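Long-range contacts in SusD-like carbohydrate binding protein (Bacteroides vulgatus, PDB 3LEW), which probably binds carbohydrate at the outer membrane as a member of the SusD family, consistent with a role in nutrient capture: residues 129-134 / 172-176; 138-142 / 214-218; 194-200 / 251-257; 284-290 / 323-327. All blocks are in the same frame, centred on the assembly; numbering follows the deposited sequence. Where two conformers were deposited one is given.

How the contacts relate
Contacts 1 and 2 form one neighbourhood, their centres about 10 Å apart. Tyr-174 of contact 1 joins them: its OH lies 3.3 Å from Tyr-215 CB, and its CD2 lies 3.9 Å from Ile-140 CD1. Along the chain these two contacts cross. Contact 3 lies at the loop leading into helix 202-215, whose far end enters contact 2; the centres of contacts 2 and 3 are about 27 Å apart. Contact 4 is on the opposite side of the chain's centre from contact 1, about 32 Å between centres. Polyethylene glycol molecules, probably from the crystallisation liquor, lie near Arg-217 of contact 2 and Lys-197 of contact 3.

Contact 1: residues 129-134 / 172-176; sequences YLHLAS and EVYAQ
The Tyr-174 ring carries the methyl of Ala-133 on one face. Ala-133 CB sits 3.5 Å from the ring centroid and only 2° off the normal, a CH-pi contact centred on the ring. At the edge of the same ring, Leu-130 CD1 comes 3.7 Å from Tyr-174 CE1. The Tyr-129 ring has Gln-176 CG over one face, 4.2 Å from its centroid, a second CH-pi contact. The phenol end of Tyr-129 is held by Tyr-152 O. Helices 111-135 and 170-187 pack here as a nearly antiparallel pair, their local axes 8.4 Å apart at an angle of 157°, in the alpha-helical region of the SusD fold, whose families belong to the TPR clan. Between the two rings, Val-173 CG1 meets Ala-133 CB at 3.7 Å. With CG1 anti to the backbone N (chi1 177°), this methyl also reaches the backbone O of Tyr-129. Replacing Tyr-174 by an alanine would probably leave the Ala-133 methyl without its ring and open a gap beside Leu-130 and Tyr-215. Ser-134 OG turns back to Leu-130 O at 2.7 Å. That oxygen also accepts from Ser-134 N, on the other face of its carbonyl plane.

Contact 2: residues 138-142 / 214-218; sequences FAIDK and LYARQ
Asp-141 CG stands between its backbone N and carbonyl carbon (chi1 64°), and Arg-217 bends at chi3 (71°), which together bring carboxylate and guanidinium face to face. The two planes are 5° apart, so the groups are stacked. Asp-141 OD2 lies over the centre of the guanidinium, 3.4 Å from Arg-217 CZ. The same oxygen is 3.4 Å from Arg-217 NE. This is a salt bridge of charges alone, lying face over face, because no N-H points at the oxygen. Asp-141 OD1 has a weak hydrogen bond to Gln-416. Beside the stack, Ile-140 CG2 touches the aliphatic part of the arginine, 3.5 Å from Arg-217 CD. The two side chains run past each other in opposite directions. Arg-217 has positive phi and ends helix 202-215 with a Schellman motif. Gln-218 then takes the N-cap position of helix 219-232, so the loop 138-142 packs against the tight link between two helices. Arg-217 N bonds Leu-214 O within this turn. Ile-140 CD1 lies 3.8 Å from Ala-216 O. A water bridges the backbones: it accepts from Ile-140 N at 3.0 Å and donates to Tyr-215 O at 2.7 Å. Tyr-174 and Ile-178 of helix 170-187 pack on the Ala-216 side chain.

Contact 3: residues 194-200 / 251-257; sequences RDAKHKI and NKEWIWG
Arg-194 grips the carbonyl of Ile-255 end-on, with both terminal nitrogens on one oxygen. Arg-194 NH2 is 2.7 Å from Ile-255 O, and Arg-194 NH1 is 3.0 Å from the same atom. The oxygen lies close to the guanidinium plane. Lys-197 brings NZ to Trp-254 O at 2.8 Å, in the carbonyl plane and on a lone pair. Bends at chi2 (-75°) and chi4 (73°) fold the lysine chain back to this carbonyl, and Val-249 O also binds the ammonium. Trp-256 turns its indole edge to the loop: NE1 donates to His-198 O at 3.0 Å, from above that carbonyl's plane. Ile-200 CG1 lies 4.1 Å from Trp-256 CZ2. Gly-257 N bonds Lys-197 O at 3.2 Å, again from above the carbonyl plane. Loop 194-200 is shaped by a type I turn from Ala-196 to Lys-199, while Ile-255 and Trp-256 form a classic beta bulge opposite Met-344 of strand 341-345. The loop before helix 202-215 is thus tied to a two-stranded antiparallel sheet. In the second shell, Arg-194 NH1 also donates to Lys-199 O at 2.9 Å, and Arg-194 NE pairs with Asp-201. The guanidinium is therefore held on several sides. Phe-127 meets the Trp-256 ring edge-to-face, and Trp-30 packs against both Trp-256 and His-198.

Contact 4: residues 284-290 / 323-327; sequences YSFNVDP and WMRNS
Strands 286-288 and 323-326 cross steeply here, at 106° between their local directions, and bring parts of two separate sheets together. Val-288 N donates to Met-324 O at 2.8 Å. A water extends the link, accepting from Met-324 N and donating to Val-288 O. Another water accepts from Asn-326 N and lies 2.8 Å from Phe-286 O. Met-324, present as selenomethionine, passes obliquely across Val-288. Its CG is 3.7 Å from Val-288 CB. Bends at chi2 (78°) and again at chi3 carry its CE to Pro-290 CB at 3.9 Å. The CG2 methyl of Val-288 meets Asn-326 CB at 3.7 Å. Asn-287 lies beside Arg-325, both side chains pointing the same way, with amide and guanidinium planes 73° apart. Asn-287 OD1 accepts a weak hydrogen bond from Arg-325 NH1 at 2.8 Å. Its ND2 donates to Tyr-284 O at 3.1 Å, which fixes the amide's rotation. Trp-323 CB covers one face of the guanidinium, and Asp-311 and Ala-309 O hold Arg-325 NH2. A leucine in place of Asn-287 would probably leave Arg-325 NH1 without this acceptor and Tyr-284 O without the amide donor. Strand 286-288 pairs with strand 59-61, whereas strand 321-326 lies between 306-309 and 440-448 in a mixed sheet: a steep crossing of strands from different sheets, joined by one backbone bond and waters.

Contact 1: residues 129-134 / 172-176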
# COMPACT_ATOMS: atom_id res chain seq x y z
N TYR A 129 7.69 -10.18 4.08
CA TYR A 129 9.09 -9.64 4.20
C TYR A 129 9.28 -8.35 3.38
O TYR A 129 10.05 -7.46 3.75
CB TYR A 129 10.16 -10.68 3.90
CG TYR A 129 10.35 -11.66 5.03
CD1 TYR A 129 10.70 -11.23 6.30
CD2 TYR A 129 10.10 -13.03 4.85
CE1 TYR A 129 10.82 -12.11 7.37
CE2 TYR A 129 10.25 -13.94 5.92
CZ TYR A 129 10.57 -13.46 7.19
OH TYR A 129 10.68 -14.31 8.28
N LEU A 130 8.56 -8.21 2.25
CA LEU A 130 8.58 -6.96 1.49
C LEU A 130 8.00 -5.81 2.32
O LEU A 130 8.52 -4.69 2.33
CB LEU A 130 7.82 -7.08 0.18
CG LEU A 130 7.64 -5.82 -0.68
CD1 LEU A 130 9.03 -5.28 -1.05
CD2 LEU A 130 6.82 -6.11 -1.94
N HIS A 131 6.92 -6.07 3.04
CA HIS A 131 6.37 -5.09 3.98
C HIS A 131 7.40 -4.62 5.01
O HIS A 131 7.62 -3.40 5.22
CB HIS A 131 5.17 -5.67 4.71
CG HIS A 131 4.63 -4.75 5.76
ND1 HIS A 131 4.03 -3.54 5.47
CD2 HIS A 131 4.59 -4.88 7.11
CE1 HIS A 131 3.68 -2.94 6.60
NE2 HIS A 131 3.98 -3.74 7.61
N LEU A 132 8.08 -5.59 5.63
CA LEU A 132 9.08 -5.28 6.64
C LEU A 132 10.22 -4.48 6.02
O LEU A 132 10.60 -3.40 6.55
CB LEU A 132 9.57 -6.56 7.33
CG LEU A 132 8.54 -7.24 8.24
CD1 LEU A 132 8.93 -8.72 8.58
CD2 LEU A 132 8.28 -6.45 9.53
N ALA A 133 10.75 -4.94 4.88
CA ALA A 133 11.89 -4.30 4.24
C ALA A 133 11.60 -2.85 3.82
O ALA A 133 12.44 -1.99 3.94
CB ALA A 133 12.33 -5.09 3.01
N SER A 134 10.40 -2.63 3.31
CA SER A 134 10.04 -1.32 2.72
C SER A 134 9.60 -0.27 3.71
O SER A 134 9.55 0.91 3.33
CB SER A 134 8.97 -1.50 1.62
OG SER A 134 7.75 -2.06 2.11
N GLU A 172 19.28 -7.75 3.48
CA GLU A 172 18.99 -9.16 3.71
C GLU A 172 17.48 -9.47 3.68
O GLU A 172 17.07 -10.51 3.15
CB GLU A 172 19.59 -9.63 5.03
CG GLU A 172 21.09 -9.72 4.99
CD GLU A 172 21.76 -9.92 6.34
OE1 GLU A 172 21.15 -9.56 7.39
OE2 GLU A 172 22.94 -10.36 6.32
N VAL A 173 16.66 -8.57 4.20
CA VAL A 173 15.22 -8.78 4.21
C VAL A 173 14.69 -8.63 2.80
O VAL A 173 13.83 -9.43 2.36
CB VAL A 173 14.49 -7.88 5.21
CG1 VAL A 173 12.99 -8.08 5.13
CG2 VAL A 173 14.98 -8.19 6.63
N TYR A 174 15.16 -7.62 2.07
CA TYR A 174 14.82 -7.55 0.62
C TYR A 174 15.22 -8.85 -0.12
O TYR A 174 14.43 -9.37 -0.92
CB TYR A 174 15.39 -6.30 -0.05
CG TYR A 174 14.51 -5.07 0.01
CD1 TYR A 174 13.25 -5.05 -0.59
CD2 TYR A 174 14.98 -3.91 0.60
CE1 TYR A 174 12.44 -3.95 -0.55
CE2 TYR A 174 14.17 -2.77 0.65
CZ TYR A 174 12.92 -2.79 0.05
OH TYR A 174 12.10 -1.69 0.07
N ALA A 175 16.42 -9.38 0.12
CA ALA A 175 16.89 -10.57 -0.57
C ALA A 175 16.00 -11.79 -0.23
O ALA A 175 15.72 -12.62 -1.08
CB ALA A 175 18.39 -10.85 -0.26
N GLN A 176 15.57 -11.86 1.03
CA GLN A 176 14.68 -12.92 1.50
C GLN A 176 13.34 -12.83 0.77
O GLN A 176 12.85 -13.83 0.28
CB GLN A 176 14.46 -12.82 3.03
CG GLN A 176 13.57 -13.93 3.63
CD GLN A 176 14.22 -15.28 3.51
OE1 GLN A 176 15.39 -15.45 3.87
NE2 GLN A 176 13.48 -16.27 2.98

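Contact 2: residues 138-142 / 214-218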
# COMPACT_ATOMS: atom_id res chain seq x y z
N PHE A 138 15.29 2.80 6.24
CA PHE A 138 15.48 3.71 5.11
C PHE A 138 15.92 2.92 3.87
O PHE A 138 16.18 1.68 3.92
CB PHE A 138 16.50 4.82 5.44
CG PHE A 138 16.08 5.69 6.58
CD1 PHE A 138 14.89 6.41 6.51
CD2 PHE A 138 16.85 5.79 7.73
CE1 PHE A 138 14.49 7.23 7.55
CE2 PHE A 138 16.46 6.59 8.79
CZ PHE A 138 15.28 7.34 8.68
N ALA A 139 15.90 3.60 2.73
CA ALA A 139 16.18 2.98 1.41
C ALA A 139 17.42 2.10 1.45
O ALA A 139 18.41 2.38 2.15
CB ALA A 139 16.33 4.05 0.35
N ILE A 140 17.37 1.04 0.64
CA ILE A 140 18.48 0.10 0.55
C ILE A 140 19.79 0.78 0.10
O ILE A 140 20.88 0.32 0.45
CB ILE A 140 18.05 -1.09 -0.36
CG1 ILE A 140 18.99 -2.26 -0.19
CG2 ILE A 140 17.97 -0.67 -1.82
CD1 ILE A 140 18.56 -3.54 -0.95
N ASP A 141 19.71 1.87 -0.67
CA ASP A 141 20.91 2.59 -1.09
C ASP A 141 21.29 3.73 -0.16
O ASP A 141 22.34 4.32 -0.33
CB ASP A 141 20.83 3.08 -2.55
CG ASP A 141 19.73 4.10 -2.79
OD1 ASP A 141 18.67 4.01 -2.16
OD2 ASP A 141 19.95 4.99 -3.66
N LYS A 142 20.49 3.98 0.87
CA LYS A 142 20.82 4.94 1.91
C LYS A 142 21.79 4.24 2.87
O LYS A 142 22.89 4.73 3.10
CB LYS A 142 19.56 5.38 2.62
CG LYS A 142 19.72 6.51 3.60
CD LYS A 142 20.11 6.07 4.99
CE LYS A 142 19.74 7.16 6.05
NZ LYS A 142 20.43 6.86 7.36
N LEU A 214 11.78 -3.73 -7.76
CA LEU A 214 11.90 -2.28 -7.87
C LEU A 214 12.38 -1.64 -6.55
O LEU A 214 13.30 -0.80 -6.55
CB LEU A 214 10.57 -1.65 -8.30
CG LEU A 214 10.66 -0.14 -8.58
CD1 LEU A 214 11.24 0.06 -10.00
CD2 LEU A 214 9.25 0.54 -8.48
N TYR A 215 11.73 -1.99 -5.44
CA TYR A 215 12.06 -1.40 -4.16
C TYR A 215 13.47 -1.73 -3.70
O TYR A 215 14.13 -0.90 -3.09
CB TYR A 215 11.05 -1.85 -3.10
CG TYR A 215 9.63 -1.37 -3.28
CD1 TYR A 215 9.21 -0.61 -4.38
CD2 TYR A 215 8.67 -1.69 -2.32
CE1 TYR A 215 7.90 -0.20 -4.49
CE2 TYR A 215 7.38 -1.25 -2.45
CZ TYR A 215 6.99 -0.51 -3.52
OH TYR A 215 5.66 -0.14 -3.65
N ALA A 216 13.94 -2.93 -4.06
CA ALA A 216 15.30 -3.39 -3.80
C ALA A 216 16.37 -2.85 -4.77
O ALA A 216 17.56 -3.18 -4.62
CB ALA A 216 15.33 -4.96 -3.79
N ARG A 217 15.95 -2.06 -5.76
CA ARG A 217 16.84 -1.48 -6.78
C ARG A 217 17.49 -2.51 -7.71
O ARG A 217 18.61 -2.31 -8.22
CB ARG A 217 17.88 -0.53 -6.12
CG ARG A 217 17.21 0.42 -5.17
CD ARG A 217 18.18 1.50 -4.58
NE ARG A 217 18.60 2.50 -5.56
CZ ARG A 217 17.89 3.57 -5.91
NH1 ARG A 217 16.72 3.80 -5.37
NH2 ARG A 217 18.36 4.41 -6.83
N GLN A 218 16.77 -3.64 -7.90
CA GLN A 218 17.14 -4.70 -8.84
C GLN A 218 16.41 -4.43 -10.15
O GLN A 218 15.40 -5.06 -10.48
CB GLN A 218 16.71 -6.06 -8.26
CG GLN A 218 17.54 -6.46 -7.04
CD GLN A 218 18.97 -6.77 -7.40
OE1 GLN A 218 19.26 -7.16 -8.52
NE2 GLN A 218 19.87 -6.59 -6.46
O HOH W 1 14.87 0.66 -1.00

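Contact 3: residues 194-200 / 251-257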
# COMPACT_ATOMS: atom_id res chain seq x y z
N ARG A 194 -6.55 -19.84 -10.54
CA ARG A 194 -7.09 -19.45 -9.24
C ARG A 194 -8.57 -19.07 -9.45
O ARG A 194 -8.96 -18.66 -10.56
CB ARG A 194 -6.35 -18.24 -8.65
CG ARG A 194 -6.38 -17.01 -9.50
CD ARG A 194 -5.70 -15.85 -8.76
NE ARG A 194 -5.55 -14.70 -9.64
CZ ARG A 194 -5.51 -13.43 -9.25
NH1 ARG A 194 -5.63 -13.10 -7.97
NH2 ARG A 194 -5.39 -12.48 -10.17
N ASP A 195 -9.36 -19.20 -8.41
CA ASP A 195 -10.79 -18.93 -8.49
C ASP A 195 -11.28 -17.69 -7.74
O ASP A 195 -12.49 -17.44 -7.70
CB ASP A 195 -11.61 -20.14 -8.01
CG ASP A 195 -11.25 -20.56 -6.58
OD1 ASP A 195 -10.81 -19.72 -5.75
OD2 ASP A 195 -11.35 -21.76 -6.31
N ALA A 196 -10.35 -16.89 -7.23
CA ALA A 196 -10.70 -15.69 -6.51
C ALA A 196 -9.53 -14.72 -6.50
O ALA A 196 -8.36 -15.15 -6.57
CB ALA A 196 -11.22 -16.03 -5.05
N LYS A 197 -9.84 -13.43 -6.43
CA LYS A 197 -8.83 -12.38 -6.59
C LYS A 197 -7.85 -12.24 -5.44
O LYS A 197 -6.83 -11.56 -5.60
CB LYS A 197 -9.45 -11.01 -6.88
CG LYS A 197 -10.01 -10.89 -8.26
CD LYS A 197 -8.88 -10.73 -9.30
CE LYS A 197 -9.47 -10.42 -10.67
NZ LYS A 197 -10.00 -9.03 -10.73
N HIS A 198 -8.13 -12.85 -4.28
CA HIS A 198 -7.15 -12.80 -3.17
C HIS A 198 -6.13 -13.93 -3.28
O HIS A 198 -5.09 -13.92 -2.58
CB HIS A 198 -7.86 -12.87 -1.79
CG HIS A 198 -8.64 -14.13 -1.56
ND1 HIS A 198 -9.85 -14.39 -2.19
CD2 HIS A 198 -8.39 -15.19 -0.75
CE1 HIS A 198 -10.29 -15.57 -1.78
NE2 HIS A 198 -9.42 -16.08 -0.92
N LYS A 199 -6.41 -14.94 -4.11
CA LYS A 199 -5.54 -16.10 -4.25
C LYS A 199 -4.34 -15.75 -5.12
O LYS A 199 -4.42 -14.94 -6.03
CB LYS A 199 -6.30 -17.26 -4.90
CG LYS A 199 -7.39 -17.85 -4.04
CD LYS A 199 -6.75 -18.58 -2.82
CE LYS A 199 -7.38 -19.92 -2.51
NZ LYS A 199 -6.39 -20.90 -1.90
N ILE A 200 -3.19 -16.30 -4.78
CA ILE A 200 -1.95 -16.02 -5.50
C ILE A 200 -1.74 -17.03 -6.64
O ILE A 200 -1.63 -18.23 -6.42
CB ILE A 200 -0.74 -16.10 -4.49
CG1 ILE A 200 -0.94 -15.11 -3.35
CG2 ILE A 200 0.58 -15.93 -5.23
CD1 ILE A 200 0.18 -15.16 -2.32
N ASN A 251 -13.31 -6.07 -10.76
CA ASN A 251 -12.68 -5.19 -11.76
C ASN A 251 -11.51 -5.90 -12.45
O ASN A 251 -10.61 -6.46 -11.77
CB ASN A 251 -12.29 -3.92 -11.01
CG ASN A 251 -11.68 -2.87 -11.87
OD1 ASN A 251 -10.71 -3.13 -12.58
ND2 ASN A 251 -12.26 -1.66 -11.83
N LYS A 252 -11.48 -5.87 -13.79
CA LYS A 252 -10.43 -6.60 -14.55
C LYS A 252 -9.02 -6.04 -14.40
O LYS A 252 -8.05 -6.69 -14.77
CB LYS A 252 -10.78 -6.71 -16.03
CG LYS A 252 -11.90 -7.74 -16.32
CD LYS A 252 -12.40 -7.68 -17.80
CE LYS A 252 -13.20 -6.40 -18.06
NZ LYS A 252 -13.53 -6.25 -19.52
N GLU A 253 -8.89 -4.82 -13.90
CA GLU A 253 -7.56 -4.27 -13.68
C GLU A 253 -6.99 -4.68 -12.33
O GLU A 253 -5.79 -4.51 -12.06
CB GLU A 253 -7.60 -2.74 -13.82
CG GLU A 253 -6.26 -2.20 -14.29
CD GLU A 253 -6.05 -0.73 -14.08
OE1 GLU A 253 -6.77 0.10 -14.71
OE2 GLU A 253 -5.16 -0.37 -13.27
N TRP A 254 -7.83 -5.15 -11.42
CA TRP A 254 -7.34 -5.61 -10.11
C TRP A 254 -6.71 -6.97 -10.29
O TRP A 254 -7.38 -7.95 -10.61
CB TRP A 254 -8.44 -5.70 -9.07
CG TRP A 254 -9.08 -4.44 -8.62
CD1 TRP A 254 -9.29 -3.28 -9.35
CD2 TRP A 254 -9.68 -4.21 -7.33
NE1 TRP A 254 -9.98 -2.36 -8.59
CE2 TRP A 254 -10.25 -2.91 -7.36
CE3 TRP A 254 -9.81 -5.00 -6.18
CZ2 TRP A 254 -10.93 -2.38 -6.27
CZ3 TRP A 254 -10.53 -4.49 -5.10
CH2 TRP A 254 -11.07 -3.17 -5.16
N ILE A 255 -5.41 -7.04 -10.03
CA ILE A 255 -4.67 -8.29 -10.02
C ILE A 255 -4.86 -9.02 -8.69
O ILE A 255 -4.98 -10.24 -8.67
CB ILE A 255 -3.17 -8.00 -10.23
CG1 ILE A 255 -2.97 -7.39 -11.63
CG2 ILE A 255 -2.35 -9.27 -10.08
CD1 ILE A 255 -1.55 -6.88 -11.87
N TRP A 256 -4.97 -8.26 -7.61
CA TRP A 256 -5.00 -8.82 -6.28
C TRP A 256 -5.83 -7.94 -5.40
O TRP A 256 -5.65 -6.71 -5.38
CB TRP A 256 -3.56 -8.89 -5.74
CG TRP A 256 -3.28 -9.87 -4.64
CD1 TRP A 256 -3.90 -11.07 -4.40
CD2 TRP A 256 -2.16 -9.83 -3.75
NE1 TRP A 256 -3.27 -11.74 -3.38
CE2 TRP A 256 -2.22 -10.99 -2.94
CE3 TRP A 256 -1.14 -8.90 -3.51
CZ2 TRP A 256 -1.28 -11.25 -1.93
CZ3 TRP A 256 -0.25 -9.16 -2.50
CH2 TRP A 256 -0.33 -10.32 -1.72
N GLY A 257 -6.72 -8.56 -4.64
CA GLY A 257 -7.54 -7.83 -3.73
C GLY A 257 -8.33 -8.72 -2.80
O GLY A 257 -8.43 -9.93 -2.99
O HOH W 2 -11.15 -11.98 -3.24

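Contact 4: residues 284-290 / 323-327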
# COMPACT_ATOMS: atom_id res chain seq x y z
N TYR A 284 -15.17 10.02 7.04
CA TYR A 284 -14.90 10.80 5.82
C TYR A 284 -13.60 11.61 5.95
O TYR A 284 -13.58 12.82 5.70
CB TYR A 284 -16.10 11.72 5.48
CG TYR A 284 -16.82 12.30 6.65
CD1 TYR A 284 -17.83 11.59 7.28
CD2 TYR A 284 -16.49 13.57 7.13
CE1 TYR A 284 -18.50 12.11 8.39
CE2 TYR A 284 -17.15 14.09 8.24
CZ TYR A 284 -18.15 13.37 8.85
OH TYR A 284 -18.86 13.92 9.93
N SER A 285 -12.52 10.95 6.34
CA SER A 285 -11.36 11.67 6.90
C SER A 285 -10.17 11.82 5.95
O SER A 285 -9.37 12.74 6.13
CB SER A 285 -10.89 10.98 8.18
OG SER A 285 -10.61 9.60 7.94
N PHE A 286 -10.07 10.92 4.97
CA PHE A 286 -8.97 10.95 3.96
C PHE A 286 -9.28 11.93 2.85
O PHE A 286 -9.72 11.56 1.76
CB PHE A 286 -8.67 9.53 3.44
CG PHE A 286 -7.71 8.77 4.31
CD1 PHE A 286 -8.04 8.44 5.61
CD2 PHE A 286 -6.46 8.45 3.86
CE1 PHE A 286 -7.14 7.76 6.47
CE2 PHE A 286 -5.56 7.77 4.71
CZ PHE A 286 -5.91 7.44 5.99
N ASN A 287 -9.08 13.22 3.15
CA ASN A 287 -9.40 14.24 2.20
C ASN A 287 -8.15 14.57 1.40
O ASN A 287 -7.04 14.05 1.67
CB ASN A 287 -10.00 15.41 2.92
CG ASN A 287 -11.34 15.04 3.55
OD1 ASN A 287 -12.32 14.89 2.83
ND2 ASN A 287 -11.37 14.86 4.87
N VAL A 288 -8.33 15.43 0.42
CA VAL A 288 -7.30 15.63 -0.60
C VAL A 288 -6.58 16.96 -0.35
O VAL A 288 -7.21 17.97 -0.06
CB VAL A 288 -7.92 15.59 -2.00
CG1 VAL A 288 -6.83 15.75 -3.07
CG2 VAL A 288 -8.74 14.33 -2.21
N ASP A 289 -5.26 16.99 -0.51
CA ASP A 289 -4.56 18.29 -0.64
C ASP A 289 -5.14 19.03 -1.85
O ASP A 289 -5.04 18.55 -2.99
CB ASP A 289 -3.07 18.06 -0.87
CG ASP A 289 -2.26 19.34 -0.99
OD1 ASP A 289 -2.83 20.46 -0.88
OD2 ASP A 289 -1.03 19.21 -1.21
N PRO A 290 -5.68 20.26 -1.65
CA PRO A 290 -6.26 20.90 -2.81
C PRO A 290 -5.24 21.09 -3.93
O PRO A 290 -5.59 21.07 -5.08
CB PRO A 290 -6.73 22.23 -2.26
CG PRO A 290 -7.14 21.89 -0.82
CD PRO A 290 -6.09 20.89 -0.38
N TRP A 323 -13.98 20.66 2.22
CA TRP A 323 -12.69 20.01 2.07
C TRP A 323 -12.67 19.45 0.65
O TRP A 323 -13.73 19.21 0.06
CB TRP A 323 -12.53 18.87 3.07
CG TRP A 323 -12.65 19.24 4.53
CD1 TRP A 323 -13.73 19.78 5.16
CD2 TRP A 323 -11.65 19.08 5.53
NE1 TRP A 323 -13.47 19.98 6.48
CE2 TRP A 323 -12.21 19.52 6.75
CE3 TRP A 323 -10.36 18.55 5.54
CZ2 TRP A 323 -11.49 19.51 7.96
CZ3 TRP A 323 -9.64 18.53 6.76
CH2 TRP A 323 -10.22 19.00 7.94
N MSE A 324 -11.49 19.17 0.12
CA MSE A 324 -11.38 18.58 -1.21
C MSE A 324 -11.58 17.06 -1.06
O MSE A 324 -10.85 16.41 -0.33
CB MSE A 324 -10.04 18.97 -1.85
CG MSE A 324 -9.83 18.45 -3.31
SE MSE A 324 -10.76 19.44 -4.65
CE MSE A 324 -9.70 21.03 -4.55
N ARG A 325 -12.58 16.54 -1.74
CA ARG A 325 -12.91 15.13 -1.70
C ARG A 325 -12.44 14.45 -2.95
O ARG A 325 -12.29 15.06 -3.99
CB ARG A 325 -14.44 14.94 -1.62
CG ARG A 325 -15.17 15.81 -0.66
CD ARG A 325 -14.69 15.64 0.78
NE ARG A 325 -15.34 16.67 1.60
CZ ARG A 325 -15.44 16.63 2.93
NH1 ARG A 325 -14.89 15.65 3.64
NH2 ARG A 325 -16.00 17.63 3.56
N ASN A 326 -12.19 13.14 -2.82
CA ASN A 326 -11.97 12.27 -3.95
C ASN A 326 -13.13 11.25 -4.01
O ASN A 326 -13.34 10.53 -3.05
CB ASN A 326 -10.62 11.53 -3.80
CG ASN A 326 -10.09 10.99 -5.11
OD1 ASN A 326 -10.86 10.77 -6.10
ND2 ASN A 326 -8.77 10.76 -5.15
N SER A 327 -13.89 11.24 -5.10
CA SER A 327 -14.92 10.22 -5.29
C SER A 327 -14.32 8.81 -5.54
O SER A 327 -15.07 7.82 -5.67
CB SER A 327 -15.87 10.63 -6.42
OG SER A 327 -15.17 10.68 -7.65
O HOH W 3 -11.43 11.40 -0.43
O HOH W 4 -9.23 19.09 1.69